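Local structure of Nsp15 (Middle East respiratory syndrome-related coronavirus, 5YVD) at residues K70-L75 / I319-M323. The protein is a coronavirus endoribonuclease of the EndoU clan, assembled as a hexamer, that probably cleaves RNA at uridylates. Residues are numbered along the deposited sequence; the frame is centred on the assembly and turned at random.
Sequences KLLHNL and IDLTM
Asn74, in the last turn of helix 69-74, points its amide at the tight turn 319-322 and gives the one hydrogen bond between the two segments. ND2 lies 3.0 Å from the backbone O of Asp320, with an N-H...O angle of 169°; the acceptor sits almost in the amide plane, while the donor is tilted 19° from the carbonyl plane. With CG anti to the carbonyl carbon (chi1 -66°), the amide reaches across to the turn, where ND2 also bonds to Thr271 OG1. The Asp320 carbonyl is held chiefly by Asn74, Thr322 OG1 adding a weak second bond at 3.3 Å.

The closely packed part is apolar: Leu75 CD2 meets Leu321 CD1 at 3.5 Å, and Leu71 CB lies 4.3 Å from that same methyl, which therefore touches two buried leucines one helical turn apart. Leu71 CD2 also rests against Asp320 CA at 4.0 Å. Beside it, the Lys70-Asp320 salt bridge is long and doubtful, since OD2 is less securely placed; OD1 bonds to the backbone N of Thr192. Lys70 NZ is also held by Ser194 OG, Thr192 OG1 and Tyr153 OH. On the more open side, Asn74 and Thr322 are both partly exposed.

Positive phi at both Asp320 and Leu321 fits the type I' turn, a beta-hairpin connection between strands 312-319 and 322-331. The contact thus sets a hairpin tip of the endoribonuclease domain against a middle-domain helix. Met148 of strand 148-149 touches both Leu75 and Leu321, Tyr191 touches both Asp320 and Leu321, and His73 of the helix packs on Gly36 of a neighbouring subunit.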
loop_
_atom_site.group_PDB
_atom_site.type_symbol
_atom_site.label_atom_id
_atom_site.label_comp_id
_atom_site.label_asym_id
_atom_site.label_seq_id
_atom_site.Cartn_x
_atom_site.Cartn_y
_atom_site.Cartn_z
ATOM N N LYS A 70 29.752 2.720 -11.871
ATOM C CA LYS A 70 30.183 1.551 -12.634
ATOM C C LYS A 70 31.631 1.164 -12.326
ATOM O O LYS A 70 32.003 -0.003 -12.461
ATOM C CB LYS A 70 30.021 1.792 -14.142
ATOM C CG LYS A 70 31.091 2.691 -14.734
ATOM C CD LYS A 70 30.697 3.412 -16.005
ATOM C CE LYS A 70 31.680 4.554 -16.267
ATOM N NZ LYS A 70 31.422 5.245 -17.559
ATOM N N LEU A 71 32.462 2.126 -11.925
ATOM C CA LEU A 71 33.810 1.782 -11.506
ATOM C C LEU A 71 33.772 1.051 -10.155
ATOM O O LEU A 71 34.460 0.046 -9.937
ATOM C CB LEU A 71 34.691 3.021 -11.439
ATOM C CG LEU A 71 34.907 3.809 -12.747
ATOM C CD1 LEU A 71 36.033 4.814 -12.559
ATOM C CD2 LEU A 71 35.208 2.936 -13.951
ATOM N N LEU A 72 32.941 1.531 -9.249
ATOM C CA LEU A 72 32.839 0.891 -7.960
ATOM C C LEU A 72 32.356 -0.523 -8.158
ATOM O O LEU A 72 32.966 -1.452 -7.657
ATOM C CB LEU A 72 31.906 1.667 -7.044
ATOM C CG LEU A 72 32.249 3.156 -6.882
ATOM C CD1 LEU A 72 31.378 3.739 -5.773
ATOM C CD2 LEU A 72 33.730 3.420 -6.613
ATOM N N HIS A 73 31.292 -0.678 -8.935
ATOM C CA HIS A 73 30.751 -2.011 -9.268
ATOM C C HIS A 73 31.775 -2.937 -9.927
ATOM O O HIS A 73 31.840 -4.108 -9.605
ATOM C CB HIS A 73 29.513 -1.851 -10.157
ATOM C CG HIS A 73 29.009 -3.125 -10.757
ATOM N ND1 HIS A 73 28.527 -4.169 -10.000
ATOM C CD2 HIS A 73 28.871 -3.504 -12.048
ATOM C CE1 HIS A 73 28.131 -5.144 -10.797
ATOM N NE2 HIS A 73 28.326 -4.764 -12.047
ATOM N N ASN A 74 32.590 -2.407 -10.824
ATOM C CA ASN A 74 33.577 -3.219 -11.508
ATOM C C ASN A 74 34.799 -3.592 -10.628
ATOM O O ASN A 74 35.445 -4.613 -10.881
ATOM C CB ASN A 74 34.033 -2.527 -12.800
ATOM C CG ASN A 74 32.924 -2.421 -13.845
ATOM O OD1 ASN A 74 31.801 -2.900 -13.643
ATOM N ND2 ASN A 74 33.234 -1.768 -14.963
ATOM N N LEU A 75 35.125 -2.766 -9.622
ATOM C CA LEU A 75 36.103 -3.142 -8.594
ATOM C C LEU A 75 35.470 -4.029 -7.520
ATOM O O LEU A 75 36.132 -4.406 -6.548
ATOM C CB LEU A 75 36.686 -1.907 -7.913
ATOM C CG LEU A 75 37.392 -0.837 -8.749
ATOM C CD1 LEU A 75 37.978 0.199 -7.811
ATOM C CD2 LEU A 75 38.470 -1.439 -9.642
ATOM N N ILE A 319 38.871 -2.229 -20.066
ATOM C CA ILE A 319 38.055 -1.027 -20.029
ATOM C C ILE A 319 37.403 -0.872 -18.667
ATOM O O ILE A 319 36.944 -1.856 -18.082
ATOM C CB ILE A 319 36.886 -1.118 -21.027
ATOM C CG1 ILE A 319 37.393 -1.279 -22.458
ATOM C CG2 ILE A 319 36.009 0.125 -20.935
ATOM C CD1 ILE A 319 36.312 -1.603 -23.463
ATOM N N ASP A 320 37.318 0.353 -18.165
ATOM C CA ASP A 320 36.564 0.594 -16.936
ATOM C C ASP A 320 36.987 -0.391 -15.817
ATOM O O ASP A 320 36.150 -0.892 -15.042
ATOM C CB ASP A 320 35.034 0.503 -17.203
ATOM C CG ASP A 320 34.469 1.741 -17.942
ATOM O OD1 ASP A 320 35.222 2.667 -18.271
ATOM O OD2 ASP A 320 33.252 1.801 -18.197
ATOM N N LEU A 321 38.287 -0.668 -15.762
ATOM C CA LEU A 321 38.889 -1.473 -14.704
ATOM C C LEU A 321 38.532 -2.980 -14.701
ATOM O O LEU A 321 38.973 -3.684 -13.807
ATOM C CB LEU A 321 38.639 -0.832 -13.333
ATOM C CG LEU A 321 39.013 0.662 -13.220
ATOM C CD1 LEU A 321 38.606 1.267 -11.881
ATOM C CD2 LEU A 321 40.498 0.906 -13.435
ATOM N N THR A 322 37.777 -3.452 -15.703
ATOM C CA THR A 322 37.494 -4.896 -15.941
ATOM C C THR A 322 37.998 -5.306 -17.324
ATOM O O THR A 322 38.606 -4.501 -18.043
ATOM C CB THR A 322 35.981 -5.209 -15.967
ATOM O OG1 THR A 322 35.247 -4.087 -15.475
ATOM C CG2 THR A 322 35.646 -6.471 -15.164
ATOM N N MET A 323 37.732 -6.555 -17.698
ATOM C CA MET A 323 37.928 -6.995 -19.078
ATOM C C MET A 323 36.591 -6.929 -19.757
ATOM O O MET A 323 35.621 -7.413 -19.190
ATOM C CB MET A 323 38.477 -8.432 -19.148
ATOM C CG MET A 323 39.174 -8.757 -20.465
ATOM S SD MET A 323 40.744 -7.857 -20.689
ATOM C CE MET A 323 41.935 -9.060 -20.084
#